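PDB 6GTQ: N-acetyltransferase from Escherichia coli, which probably transfers an acetyl group from acetyl-coenzyme A to an amino group of its substrate, as other members of the GNAT family do. Local coordinates for residues Gln21-Gly26 and Leu62-Leu67; His117-Val122 and Lys168-Leu173; His132-Glu137 and Leu150-Leu155; Thr145-Leu150 and Asn161-Pro166. The protein carries 1 engineered substitution. One frame throughout, in Å; residues are numbered along the deposited sequence.

How the contacts relate
All four contacts are buried and largely apolar, and none has a hydrogen bond running between its own two segments. Contact 1 stands apart, tying the loop before helix 28-36 to strand 61-74 through one phenylalanine. Contacts 3 and 4 have centres about 4 Å apart, share Leu150 and cross along the chain; contact 4 sets helix 141-149 on strand 162-166, and contact 3 sets the chain that follows it on strand 133-137. Contact 2 joins two helices, and Met119 reaches from it to Phe152 of contact 3 and Phe165 of contact 4. Aromatic rings carry contacts 1 and 3, whereas contact 2 is aliphatic and sulfur packing, with one methyl against a backbone carbonyl; contact 4 alone involves an exposed residue, Lys148.

Contact 1 of 4, residues Gln21-Gly26 and Leu62-Leu67; sequences QRFDCG and LGYYTL. With ACT (acetate ion), chain H.
Phe23, in the loop that leads into helix 28-36, packs on a classic beta bulge of strand 61-74, where Leu62 and Gly63 both face Leu52. The ring reaches the strand because CG lies anti to the backbone N (chi1 -176°), carrying the side chain straight from its loop to the strand. It arrives edge first: CE1 of Phe23 is 3.3 Å from Gly63 N and 3.7 Å from Leu62 C, both near the ring plane. Gly63 has no side chain, and CE1 of Phe23 also lies 3.6 Å from its CA. Further along the ring, Phe23 CE2 meets Tyr64 CE2 at 4.1 Å. The two rings have centroids 5.9 Å apart and planes at 52°, an oblique pair that is neither stack nor T-shape. Leu34 of helix 28-36 touches both aromatic side chains, and the hydroxyl of Tyr64 is hydrogen-bonded to Leu30 O on the same helix. Next to Phe23, Asp24 OD1 accepts from Gly26 N at 3.2 Å in an Asx turn, with the donor above the carboxylate plane. Farther along the strand, Thr66 OG1 donates to an acetate ion, probably from the crystallisation liquor. With no hydrogen bond joining loop and strand directly, this contact depends on van der Waals packing: the edge of Phe23 on the backbone of Leu62 and Gly63, and an oblique approach to the Tyr64 ring.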
loop_
_atom_site.group_PDB
_atom_site.type_symbol
_atom_site.label_atom_id
_atom_site.label_comp_id
_atom_site.label_asym_id
_atom_site.label_seq_id
_atom_site.Cartn_x
_atom_site.Cartn_y
_atom_site.Cartn_z
ATOM N N GLN A 21 1.402 -15.276 15.242
ATOM C CA GLN A 21 2.632 -15.446 16.029
ATOM C C GLN A 21 3.873 -15.894 15.245
ATOM O O GLN A 21 4.962 -15.386 15.516
ATOM C CB GLN A 21 2.402 -16.388 17.225
ATOM C CG GLN A 21 1.558 -15.778 18.364
ATOM C CD GLN A 21 2.080 -14.481 18.966
ATOM O OE1 GLN A 21 1.311 -13.558 19.270
ATOM N NE2 GLN A 21 3.390 -14.376 19.163
ATOM N N ARG A 22 3.713 -16.824 14.286
ATOM C CA ARG A 22 4.817 -17.354 13.482
ATOM C C ARG A 22 5.397 -16.370 12.448
ATOM O O ARG A 22 6.539 -16.566 12.030
ATOM C CB ARG A 22 4.398 -18.666 12.803
ATOM N N PHE A 23 4.625 -15.331 12.037
ATOM C CA PHE A 23 5.016 -14.334 11.028
ATOM C C PHE A 23 6.382 -13.691 11.291
ATOM O O PHE A 23 6.660 -13.271 12.417
ATOM C CB PHE A 23 3.923 -13.256 10.850
ATOM C CG PHE A 23 4.188 -12.223 9.766
ATOM C CD1 PHE A 23 3.782 -12.445 8.456
ATOM C CD2 PHE A 23 4.813 -11.016 10.068
ATOM C CE1 PHE A 23 4.033 -11.498 7.462
ATOM C CE2 PHE A 23 5.066 -10.073 9.068
ATOM C CZ PHE A 23 4.667 -10.319 7.775
ATOM N N ASP A 24 7.225 -13.630 10.234
ATOM C CA ASP A 24 8.568 -13.049 10.242
ATOM C C ASP A 24 8.928 -12.451 8.891
ATOM O O ASP A 24 9.131 -13.181 7.930
ATOM C CB ASP A 24 9.642 -14.042 10.753
ATOM C CG ASP A 24 11.006 -13.432 11.089
ATOM O OD1 ASP A 24 11.161 -12.192 10.959
ATOM O OD2 ASP A 24 11.916 -14.194 11.483
ATOM N N CYS A 25 8.992 -11.117 8.824
ATOM C CA CYS A 25 9.306 -10.366 7.606
ATOM C C CYS A 25 10.761 -9.839 7.569
ATOM O O CYS A 25 11.196 -9.324 6.537
ATOM C CB CYS A 25 8.288 -9.247 7.378
ATOM S SG CYS A 25 8.457 -7.834 8.499
ATOM N N GLY A 26 11.484 -9.980 8.683
ATOM C CA GLY A 26 12.855 -9.501 8.811
ATOM C C GLY A 26 12.998 -8.167 9.522
ATOM O O GLY A 26 14.111 -7.787 9.896
ATOM N N LEU A 62 0.811 -14.608 5.861
ATOM C CA LEU A 62 2.138 -14.589 5.247
ATOM C C LEU A 62 2.482 -13.226 4.622
ATOM O O LEU A 62 3.375 -13.117 3.783
ATOM C CB LEU A 62 2.306 -15.749 4.237
ATOM C CG LEU A 62 2.353 -17.176 4.826
ATOM C CD1 LEU A 62 2.298 -18.207 3.735
ATOM C CD2 LEU A 62 3.577 -17.393 5.703
ATOM N N GLY A 63 1.797 -12.194 5.081
ATOM C CA GLY A 63 1.983 -10.841 4.589
ATOM C C GLY A 63 0.780 -9.979 4.865
ATOM O O GLY A 63 -0.336 -10.486 5.007
ATOM N N TYR A 64 1.009 -8.665 4.959
ATOM C CA TYR A 64 -0.041 -7.691 5.223
ATOM C C TYR A 64 0.262 -6.293 4.699
ATOM O O TYR A 64 1.414 -5.953 4.403
ATOM C CB TYR A 64 -0.356 -7.631 6.733
ATOM C CG TYR A 64 0.622 -6.857 7.600
ATOM C CD1 TYR A 64 0.454 -5.491 7.832
ATOM C CD2 TYR A 64 1.650 -7.511 8.282
ATOM C CE1 TYR A 64 1.312 -4.786 8.678
ATOM C CE2 TYR A 64 2.495 -6.820 9.156
ATOM C CZ TYR A 64 2.326 -5.456 9.342
ATOM O OH TYR A 64 3.151 -4.764 10.188
ATOM N N TYR A 65 -0.780 -5.470 4.647
ATOM C CA TYR A 65 -0.685 -4.053 4.317
ATOM C C TYR A 65 -1.788 -3.289 5.052
ATOM O O TYR A 65 -2.799 -3.883 5.414
ATOM C CB TYR A 65 -0.601 -3.766 2.795
ATOM C CG TYR A 65 -1.899 -3.787 2.015
ATOM C CD1 TYR A 65 -2.773 -2.701 2.048
ATOM C CD2 TYR A 65 -2.188 -4.827 1.132
ATOM C CE1 TYR A 65 -3.949 -2.694 1.303
ATOM C CE2 TYR A 65 -3.352 -4.821 0.362
ATOM C CZ TYR A 65 -4.229 -3.751 0.453
ATOM O OH TYR A 65 -5.392 -3.744 -0.274
ATOM N N THR A 66 -1.547 -2.008 5.357
ATOM C CA THR A 66 -2.518 -1.132 6.032
ATOM C C THR A 66 -2.794 0.110 5.188
ATOM O O THR A 66 -1.873 0.659 4.589
ATOM C CB THR A 66 -2.123 -0.782 7.489
ATOM O OG1 THR A 66 -0.962 0.053 7.497
ATOM C CG2 THR A 66 -1.916 -2.007 8.366
ATOM N N LEU A 67 -4.068 0.535 5.144
ATOM C CA LEU A 67 -4.540 1.725 4.441
ATOM C C LEU A 67 -5.311 2.636 5.368
ATOM O O LEU A 67 -6.017 2.172 6.280
ATOM C CB LEU A 67 -5.519 1.355 3.312
ATOM C CG LEU A 67 -5.018 0.689 2.058
ATOM C CD1 LEU A 67 -6.184 0.365 1.162
ATOM C CD2 LEU A 67 -4.017 1.566 1.303
HETATM C C ACT H . -1.952 3.572 7.849
HETATM O O ACT H . -2.111 2.513 7.300
HETATM O OXT ACT H . -2.160 3.783 9.045
HETATM C CH3 ACT H . -1.448 4.717 6.980
#

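Contact 2 of 4, residues His117-Val122 and Lys168-Leu173; sequences HAMNVV and KSIELL
Met119 and Ile170 are the main partners where helix 110-129 meets helix 167-175, the last helix of the chain. In the GNAT fold the first of these follows the loop that, in relatives, binds the pyrophosphate of acetyl-coenzyme A; the second follows the sheet strand 162-166. The two short segments run at 112° to one another, their axes approaching to 9.8 Å, so each offers only a few side chains. Met119 turns CG away from its own carbonyl carbon (chi1 -77°) and then runs fully extended, so that CB, CG and SD in turn meet the other helix, while CE carries on to Phe152 and Phe165. Its CB touches Ile170 CG2 at 3.8 Å, and its CG lies 4.0 Å from Ile170 CD1. Farther out, the sulfur SD of Met119 comes 4.0 Å from Leu173 CD2, the two side chains crossing at about a right angle. Ile170 uses both branches. Its CG1 arm, placed anti to the carbonyl carbon (chi1 -60°) and extended to CD1, slants across the methionine, and CD1 also reaches Val122 CG1 at 4.3 Å, about one turn further along helix 110-129. Both main side chains also rest on Phe165 of strand 162-166, which places the crossing against the sheet. A second protein chain packs on Leu173 of helix 167-175, and its backbone is hydrogen-bonded to Ser169 OG. The other branch of Ile170, the methyl CG2, presses on the helix backbone itself, 3.2 Å from Met119 O.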
loop_
_atom_site.group_PDB
_atom_site.type_symbol
_atom_site.label_atom_id
_atom_site.label_comp_id
_atom_site.label_asym_id
_atom_site.label_seq_id
_atom_site.Cartn_x
_atom_site.Cartn_y
_atom_site.Cartn_z
ATOM N N HIS A 117 -3.034 -4.771 -5.252
ATOM C CA HIS A 117 -4.298 -5.015 -4.560
ATOM C C HIS A 117 -4.749 -3.700 -3.912
ATOM O O HIS A 117 -5.879 -3.249 -4.143
ATOM C CB HIS A 117 -4.139 -6.127 -3.516
ATOM C CG HIS A 117 -5.440 -6.549 -2.906
ATOM N ND1 HIS A 117 -5.974 -5.889 -1.821
ATOM C CD2 HIS A 117 -6.280 -7.548 -3.260
ATOM C CE1 HIS A 117 -7.110 -6.503 -1.545
ATOM N NE2 HIS A 117 -7.333 -7.512 -2.379
ATOM N N ALA A 118 -3.830 -3.060 -3.169
ATOM C CA ALA A 118 -4.010 -1.759 -2.518
ATOM C C ALA A 118 -4.475 -0.713 -3.524
ATOM O O ALA A 118 -5.489 -0.051 -3.283
ATOM C CB ALA A 118 -2.710 -1.314 -1.862
ATOM N N MET A 119 -3.782 -0.617 -4.678
ATOM C CA MET A 119 -4.099 0.306 -5.766
ATOM C C MET A 119 -5.498 0.089 -6.307
ATOM O O MET A 119 -6.185 1.065 -6.593
ATOM C CB MET A 119 -3.076 0.173 -6.893
ATOM C CG MET A 119 -1.768 0.833 -6.593
ATOM S SD MET A 119 -0.702 0.575 -7.996
ATOM C CE MET A 119 0.740 1.371 -7.430
ATOM N N ASN A 120 -5.933 -1.178 -6.420
ATOM C CA ASN A 120 -7.269 -1.533 -6.901
ATOM C C ASN A 120 -8.367 -1.113 -5.898
ATOM O O ASN A 120 -9.451 -0.711 -6.316
ATOM C CB ASN A 120 -7.352 -3.033 -7.249
ATOM C CG ASN A 120 -8.663 -3.425 -7.882
ATOM O OD1 ASN A 120 -8.938 -3.109 -9.041
ATOM N ND2 ASN A 120 -9.515 -4.102 -7.129
ATOM N N VAL A 121 -8.069 -1.189 -4.586
ATOM C CA VAL A 121 -8.969 -0.792 -3.498
ATOM C C VAL A 121 -9.131 0.729 -3.552
ATOM O O VAL A 121 -10.259 1.219 -3.537
ATOM C CB VAL A 121 -8.465 -1.310 -2.109
ATOM C CG1 VAL A 121 -9.157 -0.597 -0.943
ATOM C CG2 VAL A 121 -8.621 -2.826 -1.990
ATOM N N VAL A 122 -8.001 1.455 -3.650
ATOM C CA VAL A 122 -7.902 2.920 -3.759
ATOM C C VAL A 122 -8.610 3.405 -5.053
ATOM O O VAL A 122 -9.281 4.440 -5.036
ATOM C CB VAL A 122 -6.401 3.370 -3.673
ATOM C CG1 VAL A 122 -6.212 4.843 -4.041
ATOM C CG2 VAL A 122 -5.813 3.092 -2.286
ATOM N N LYS A 168 -4.980 8.240 -11.825
ATOM C CA LYS A 168 -4.995 8.107 -13.277
ATOM C C LYS A 168 -4.031 7.025 -13.772
ATOM O O LYS A 168 -4.358 6.309 -14.721
ATOM C CB LYS A 168 -4.770 9.462 -13.961
ATOM C CG LYS A 168 -6.039 9.997 -14.622
ATOM C CD LYS A 168 -6.065 11.525 -14.730
ATOM C CE LYS A 168 -7.364 12.014 -15.329
ATOM N NZ LYS A 168 -7.555 13.478 -15.147
ATOM N N SER A 169 -2.887 6.851 -13.083
ATOM C CA SER A 169 -1.902 5.801 -13.377
ATOM C C SER A 169 -2.438 4.439 -12.944
ATOM O O SER A 169 -2.152 3.444 -13.595
ATOM C CB SER A 169 -0.584 6.085 -12.672
ATOM O OG SER A 169 0.000 7.280 -13.154
ATOM N N ILE A 170 -3.221 4.400 -11.863
ATOM C CA ILE A 170 -3.845 3.171 -11.360
ATOM C C ILE A 170 -4.913 2.706 -12.362
ATOM O O ILE A 170 -4.967 1.523 -12.705
ATOM C CB ILE A 170 -4.400 3.341 -9.914
ATOM C CG1 ILE A 170 -3.267 3.709 -8.917
ATOM C CG2 ILE A 170 -5.132 2.069 -9.472
ATOM C CD1 ILE A 170 -3.734 4.158 -7.476
ATOM N N GLU A 171 -5.729 3.650 -12.852
ATOM C CA GLU A 171 -6.756 3.412 -13.860
ATOM C C GLU A 171 -6.096 2.803 -15.118
ATOM O O GLU A 171 -6.589 1.790 -15.609
ATOM C CB GLU A 171 -7.491 4.725 -14.175
ATOM C CG GLU A 171 -8.580 4.608 -15.231
ATOM C CD GLU A 171 -9.364 5.887 -15.457
ATOM O OE1 GLU A 171 -8.745 6.917 -15.805
ATOM O OE2 GLU A 171 -10.605 5.856 -15.281
ATOM N N LEU A 172 -4.943 3.368 -15.570
ATOM C CA LEU A 172 -4.151 2.873 -16.700
ATOM C C LEU A 172 -3.718 1.414 -16.516
ATOM O O LEU A 172 -3.724 0.651 -17.485
ATOM C CB LEU A 172 -2.895 3.747 -16.927
ATOM C CG LEU A 172 -3.069 5.120 -17.596
ATOM C CD1 LEU A 172 -1.775 5.927 -17.530
ATOM C CD2 LEU A 172 -3.539 4.988 -19.036
ATOM N N LEU A 173 -3.330 1.044 -15.283
ATOM C CA LEU A 173 -2.900 -0.298 -14.894
ATOM C C LEU A 173 -4.012 -1.357 -15.060
ATOM O O LEU A 173 -3.719 -2.471 -15.502
ATOM C CB LEU A 173 -2.353 -0.280 -13.448
ATOM C CG LEU A 173 -1.801 -1.600 -12.857
ATOM C CD1 LEU A 173 -0.498 -2.033 -13.536
ATOM C CD2 LEU A 173 -1.584 -1.466 -11.369
#

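Contact 3 of 4, residues His132-Glu137 and Leu150-Leu155; sequences HGLFVE and LGFIPL
Phe152 points its ring across to strand 133-137 and is met there by two aliphatic side chains from different directions. Leu134 comes to its outer edge, close to the ring plane, with CD2 at 3.8 Å from Phe152 CZ. Val136 approaches about perpendicular to the phenylalanine side chain and obliquely to the ring: its CG1 is 3.8 Å from Phe152 CD2, and its CB 3.9 Å from Phe152 CE2. CG1 of Val136 sits between the backbone N and the carbonyl carbon (chi1 85°), which turns it to the aromatic ring. The two segments belong to the C-terminal part of the GNAT sheet: strand 133-137, helix 141-149 and strand 153-154 form a beta-alpha-beta crossover, with strand 162-166 inserted antiparallel between its two strands. Before the second strand, Gly151, the first residue to leave helical angles, has positive phi and forms a Schellman motif, and the chain turns there to bring Phe152 inward. The ring of Phe152 also meets Phe147 edge-to-face and touches Val115 and Met119 of helix 110-129. Phe135 and Leu155 form a separate pair. Although the CB of Phe135 starts out away from the other segment, its ring swings back, and Leu155 CD1 lies in the ring plane at the edge, 3.8 Å from Phe135 CE2. These two side chains cross at about a right angle, and Phe135 additionally meets the ring of Phe164.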
loop_
_atom_site.group_PDB
_atom_site.type_symbol
_atom_site.label_atom_id
_atom_site.label_comp_id
_atom_site.label_asym_id
_atom_site.label_seq_id
_atom_site.Cartn_x
_atom_site.Cartn_y
_atom_site.Cartn_z
ATOM N N HIS A 132 -7.596 11.400 -5.376
ATOM C CA HIS A 132 -6.628 11.675 -6.440
ATOM C C HIS A 132 -5.301 10.930 -6.459
ATOM O O HIS A 132 -4.536 11.061 -7.406
ATOM C CB HIS A 132 -6.406 13.180 -6.556
ATOM C CG HIS A 132 -7.679 13.947 -6.705
ATOM N ND1 HIS A 132 -8.029 14.981 -5.868
ATOM C CD2 HIS A 132 -8.702 13.805 -7.578
ATOM C CE1 HIS A 132 -9.207 15.454 -6.228
ATOM N NE2 HIS A 132 -9.637 14.757 -7.263
ATOM N N GLY A 133 -5.020 10.156 -5.426
ATOM C CA GLY A 133 -3.778 9.407 -5.398
ATOM C C GLY A 133 -3.534 8.554 -4.183
ATOM O O GLY A 133 -4.323 8.539 -3.233
ATOM N N LEU A 134 -2.408 7.833 -4.240
ATOM C CA LEU A 134 -1.906 6.930 -3.218
ATOM C C LEU A 134 -0.504 7.361 -2.801
ATOM O O LEU A 134 0.389 7.511 -3.652
ATOM C CB LEU A 134 -1.909 5.451 -3.713
ATOM C CG LEU A 134 -1.286 4.396 -2.779
ATOM C CD1 LEU A 134 -2.112 4.189 -1.500
ATOM C CD2 LEU A 134 -1.092 3.072 -3.491
ATOM N N PHE A 135 -0.331 7.559 -1.476
ATOM C CA PHE A 135 0.941 7.884 -0.837
ATOM C C PHE A 135 1.423 6.644 -0.127
ATOM O O PHE A 135 0.617 5.840 0.327
ATOM C CB PHE A 135 0.802 9.045 0.156
ATOM C CG PHE A 135 0.641 10.386 -0.509
ATOM C CD1 PHE A 135 -0.618 10.873 -0.833
ATOM C CD2 PHE A 135 1.752 11.158 -0.834
ATOM C CE1 PHE A 135 -0.762 12.122 -1.451
ATOM C CE2 PHE A 135 1.606 12.396 -1.458
ATOM C CZ PHE A 135 0.350 12.871 -1.757
ATOM N N VAL A 136 2.736 6.471 -0.047
ATOM C CA VAL A 136 3.315 5.301 0.593
ATOM C C VAL A 136 4.465 5.707 1.515
ATOM O O VAL A 136 5.125 6.714 1.267
ATOM C CB VAL A 136 3.672 4.214 -0.456
ATOM C CG1 VAL A 136 5.037 4.436 -1.093
ATOM C CG2 VAL A 136 3.568 2.830 0.141
ATOM N N GLU A 137 4.653 4.958 2.608
ATOM C CA GLU A 137 5.703 5.214 3.598
ATOM C C GLU A 137 6.883 4.252 3.417
ATOM O O GLU A 137 6.706 3.033 3.522
ATOM C CB GLU A 137 5.136 5.136 5.037
ATOM C CG GLU A 137 4.135 6.231 5.395
ATOM C CD GLU A 137 4.645 7.665 5.348
ATOM O OE1 GLU A 137 5.734 7.937 5.905
ATOM O OE2 GLU A 137 3.944 8.520 4.758
ATOM N N LEU A 150 8.170 0.313 -8.774
ATOM C CA LEU A 150 6.750 0.153 -9.038
ATOM C C LEU A 150 6.164 1.411 -9.686
ATOM O O LEU A 150 5.010 1.383 -10.099
ATOM C CB LEU A 150 5.992 -0.217 -7.763
ATOM C CG LEU A 150 6.246 -1.602 -7.173
ATOM C CD1 LEU A 150 5.309 -1.841 -6.006
ATOM C CD2 LEU A 150 6.067 -2.707 -8.217
ATOM N N GLY A 151 6.964 2.479 -9.787
ATOM C CA GLY A 151 6.581 3.730 -10.436
ATOM C C GLY A 151 6.163 4.876 -9.532
ATOM O O GLY A 151 5.664 5.896 -10.023
ATOM N N PHE A 152 6.352 4.727 -8.207
ATOM C CA PHE A 152 6.009 5.789 -7.256
ATOM C C PHE A 152 7.004 6.950 -7.391
ATOM O O PHE A 152 8.197 6.718 -7.596
ATOM C CB PHE A 152 5.975 5.257 -5.823
ATOM C CG PHE A 152 4.764 4.443 -5.438
ATOM C CD1 PHE A 152 4.643 3.115 -5.831
ATOM C CD2 PHE A 152 3.791 4.973 -4.600
ATOM C CE1 PHE A 152 3.548 2.349 -5.431
ATOM C CE2 PHE A 152 2.682 4.214 -4.218
ATOM C CZ PHE A 152 2.574 2.903 -4.627
ATOM N N ILE A 153 6.504 8.191 -7.343
ATOM C CA ILE A 153 7.332 9.383 -7.475
ATOM C C ILE A 153 7.904 9.710 -6.107
ATOM O O ILE A 153 7.130 9.921 -5.176
ATOM C CB ILE A 153 6.568 10.579 -8.143
ATOM C CG1 ILE A 153 6.316 10.315 -9.645
ATOM C CG2 ILE A 153 7.305 11.918 -7.967
ATOM C CD1 ILE A 153 4.935 9.826 -9.959
ATOM N N PRO A 154 9.247 9.742 -5.947
ATOM C CA PRO A 154 9.806 10.063 -4.622
ATOM C C PRO A 154 9.688 11.542 -4.255
ATOM O O PRO A 154 10.008 12.424 -5.061
ATOM C CB PRO A 154 11.263 9.601 -4.726
ATOM C CG PRO A 154 11.586 9.687 -6.174
ATOM C CD PRO A 154 10.314 9.502 -6.947
ATOM N N LEU A 155 9.195 11.805 -3.036
ATOM C CA LEU A 155 9.068 13.160 -2.495
ATOM C C LEU A 155 10.362 13.533 -1.776
ATOM O O LEU A 155 11.141 12.647 -1.428
ATOM C CB LEU A 155 7.813 13.319 -1.616
ATOM C CG LEU A 155 6.480 13.055 -2.319
ATOM C CD1 LEU A 155 5.315 13.350 -1.404
ATOM C CD2 LEU A 155 6.370 13.834 -3.625
#

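Contact 4 of 4, residues Thr145-Leu150 and Asn161-Pro166; sequences TFFKSL and NALFFP. Engineered in segment 145-150: Phe147 (natural residue Tyr).
The ring of Phe147, an engineered residue that is tyrosine in the natural protein, is met obliquely by Leu163 CD1 and carries Phe146 CD2 over the centre of one face, 3.8 Å above the plane. Leu150 O comes to the second flat group, the ring of Phe165, and does so obliquely as well, 3.9 Å from CE1 of Phe165. At the root of Phe147, CB lies 3.8 Å from Leu163 CD1 before the ring leads off elsewhere. In the GNAT fold this is helix 141-149 lying on the sheet, and Leu163 is its main partner on strand 162-166. Both methyls of Leu163 reach Phe147 CB, CD1 more closely, and CD2 of Leu163 also sits 3.9 Å from Lys148 CG, touching the aliphatic start of a lysine that crosses it at about a right angle and bends further out. Near the end of the helix, Ser149 OG donates to Phe146 O at 2.7 Å, with the donor tilted 29° from the carbonyl plane; the same hydroxyl is also hydrogen-bonded to a basic side chain of the neighbouring subunit.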
loop_
_atom_site.group_PDB
_atom_site.type_symbol
_atom_site.label_atom_id
_atom_site.label_comp_id
_atom_site.label_asym_id
_atom_site.label_seq_id
_atom_site.Cartn_x
_atom_site.Cartn_y
_atom_site.Cartn_z
ATOM N N THR A 145 13.590 1.974 -2.913
ATOM C CA THR A 145 13.981 1.432 -4.215
ATOM C C THR A 145 12.812 0.579 -4.768
ATOM O O THR A 145 12.455 0.719 -5.943
ATOM C CB THR A 145 15.323 0.674 -4.078
ATOM O OG1 THR A 145 16.318 1.580 -3.587
ATOM C CG2 THR A 145 15.792 0.045 -5.387
ATOM N N PHE A 146 12.202 -0.267 -3.906
ATOM C CA PHE A 146 11.060 -1.114 -4.259
ATOM C C PHE A 146 9.873 -0.281 -4.769
ATOM O O PHE A 146 9.294 -0.615 -5.804
ATOM C CB PHE A 146 10.646 -2.003 -3.067
ATOM C CG PHE A 146 9.302 -2.679 -3.203
ATOM C CD1 PHE A 146 9.156 -3.824 -3.977
ATOM C CD2 PHE A 146 8.184 -2.181 -2.543
ATOM C CE1 PHE A 146 7.909 -4.449 -4.099
ATOM C CE2 PHE A 146 6.942 -2.798 -2.679
ATOM C CZ PHE A 146 6.815 -3.934 -3.444
ATOM N N PHE A 147 9.517 0.797 -4.046
ATOM C CA PHE A 147 8.409 1.656 -4.443
ATOM C C PHE A 147 8.726 2.436 -5.715
ATOM O O PHE A 147 7.835 2.575 -6.551
ATOM C CB PHE A 147 7.924 2.544 -3.287
ATOM C CG PHE A 147 7.180 1.749 -2.234
ATOM C CD1 PHE A 147 6.025 1.042 -2.557
ATOM C CD2 PHE A 147 7.624 1.723 -0.916
ATOM C CE1 PHE A 147 5.351 0.290 -1.591
ATOM C CE2 PHE A 147 6.947 0.977 0.052
ATOM C CZ PHE A 147 5.821 0.255 -0.293
ATOM N N LYS A 148 10.005 2.851 -5.909
ATOM C CA LYS A 148 10.475 3.534 -7.123
ATOM C C LYS A 148 10.354 2.621 -8.349
ATOM O O LYS A 148 9.969 3.095 -9.417
ATOM C CB LYS A 148 11.927 4.023 -6.973
ATOM C CG LYS A 148 12.066 5.397 -6.337
ATOM C CD LYS A 148 13.320 6.100 -6.821
ATOM C CE LYS A 148 14.252 6.487 -5.697
ATOM N NZ LYS A 148 15.219 5.404 -5.361
ATOM N N SER A 149 10.658 1.308 -8.189
ATOM C CA SER A 149 10.573 0.300 -9.260
ATOM C C SER A 149 9.122 0.003 -9.667
ATOM O O SER A 149 8.872 -0.485 -10.773
ATOM C CB SER A 149 11.309 -0.980 -8.873
ATOM O OG SER A 149 10.623 -1.703 -7.864
ATOM N N LEU A 150 8.170 0.313 -8.774
ATOM C CA LEU A 150 6.750 0.153 -9.038
ATOM C C LEU A 150 6.164 1.411 -9.686
ATOM O O LEU A 150 5.010 1.383 -10.099
ATOM C CB LEU A 150 5.992 -0.217 -7.763
ATOM C CG LEU A 150 6.246 -1.602 -7.173
ATOM C CD1 LEU A 150 5.309 -1.841 -6.006
ATOM C CD2 LEU A 150 6.067 -2.707 -8.217
ATOM N N ASN A 161 10.478 10.311 3.080
ATOM C CA ASN A 161 9.986 8.954 3.328
ATOM C C ASN A 161 8.668 8.648 2.616
ATOM O O ASN A 161 8.146 7.539 2.748
ATOM C CB ASN A 161 9.873 8.672 4.840
ATOM C CG ASN A 161 11.184 8.717 5.592
ATOM O OD1 ASN A 161 11.360 9.510 6.521
ATOM N ND2 ASN A 161 12.133 7.863 5.218
ATOM N N ALA A 162 8.127 9.620 1.870
ATOM C CA ALA A 162 6.882 9.447 1.129
ATOM C C ALA A 162 7.106 9.388 -0.383
ATOM O O ALA A 162 7.990 10.058 -0.919
ATOM C CB ALA A 162 5.885 10.542 1.485
ATOM N N LEU A 163 6.317 8.544 -1.052
ATOM C CA LEU A 163 6.317 8.363 -2.500
ATOM C C LEU A 163 4.871 8.453 -2.969
ATOM O O LEU A 163 3.968 7.976 -2.265
ATOM C CB LEU A 163 6.928 7.021 -2.913
ATOM C CG LEU A 163 8.408 6.842 -2.656
ATOM C CD1 LEU A 163 8.633 5.863 -1.520
ATOM C CD2 LEU A 163 9.120 6.388 -3.914
ATOM N N PHE A 164 4.648 9.063 -4.142
ATOM C CA PHE A 164 3.299 9.271 -4.661
ATOM C C PHE A 164 2.985 8.558 -5.982
ATOM O O PHE A 164 3.804 8.563 -6.902
ATOM C CB PHE A 164 3.014 10.781 -4.790
ATOM C CG PHE A 164 1.660 11.125 -5.358
ATOM C CD1 PHE A 164 0.503 10.914 -4.619
ATOM C CD2 PHE A 164 1.539 11.657 -6.638
ATOM C CE1 PHE A 164 -0.747 11.247 -5.141
ATOM C CE2 PHE A 164 0.285 11.958 -7.170
ATOM C CZ PHE A 164 -0.849 11.756 -6.415
ATOM N N PHE A 165 1.756 8.004 -6.077
ATOM C CA PHE A 165 1.220 7.379 -7.280
ATOM C C PHE A 165 -0.203 7.918 -7.563
ATOM O O PHE A 165 -1.095 7.753 -6.724
ATOM C CB PHE A 165 1.238 5.854 -7.179
ATOM C CG PHE A 165 1.329 5.149 -8.510
ATOM C CD1 PHE A 165 2.514 5.150 -9.239
ATOM C CD2 PHE A 165 0.240 4.454 -9.022
ATOM C CE1 PHE A 165 2.599 4.482 -10.460
ATOM C CE2 PHE A 165 0.339 3.754 -10.225
ATOM C CZ PHE A 165 1.513 3.779 -10.939
ATOM N N PRO A 166 -0.431 8.601 -8.711
ATOM C CA PRO A 166 -1.773 9.149 -8.982
ATOM C C PRO A 166 -2.827 8.104 -9.354
ATOM O O PRO A 166 -2.484 7.026 -9.826
ATOM C CB PRO A 166 -1.537 10.169 -10.111
ATOM C CG PRO A 166 -0.066 10.172 -10.367
ATOM C CD PRO A 166 0.503 8.915 -9.807
#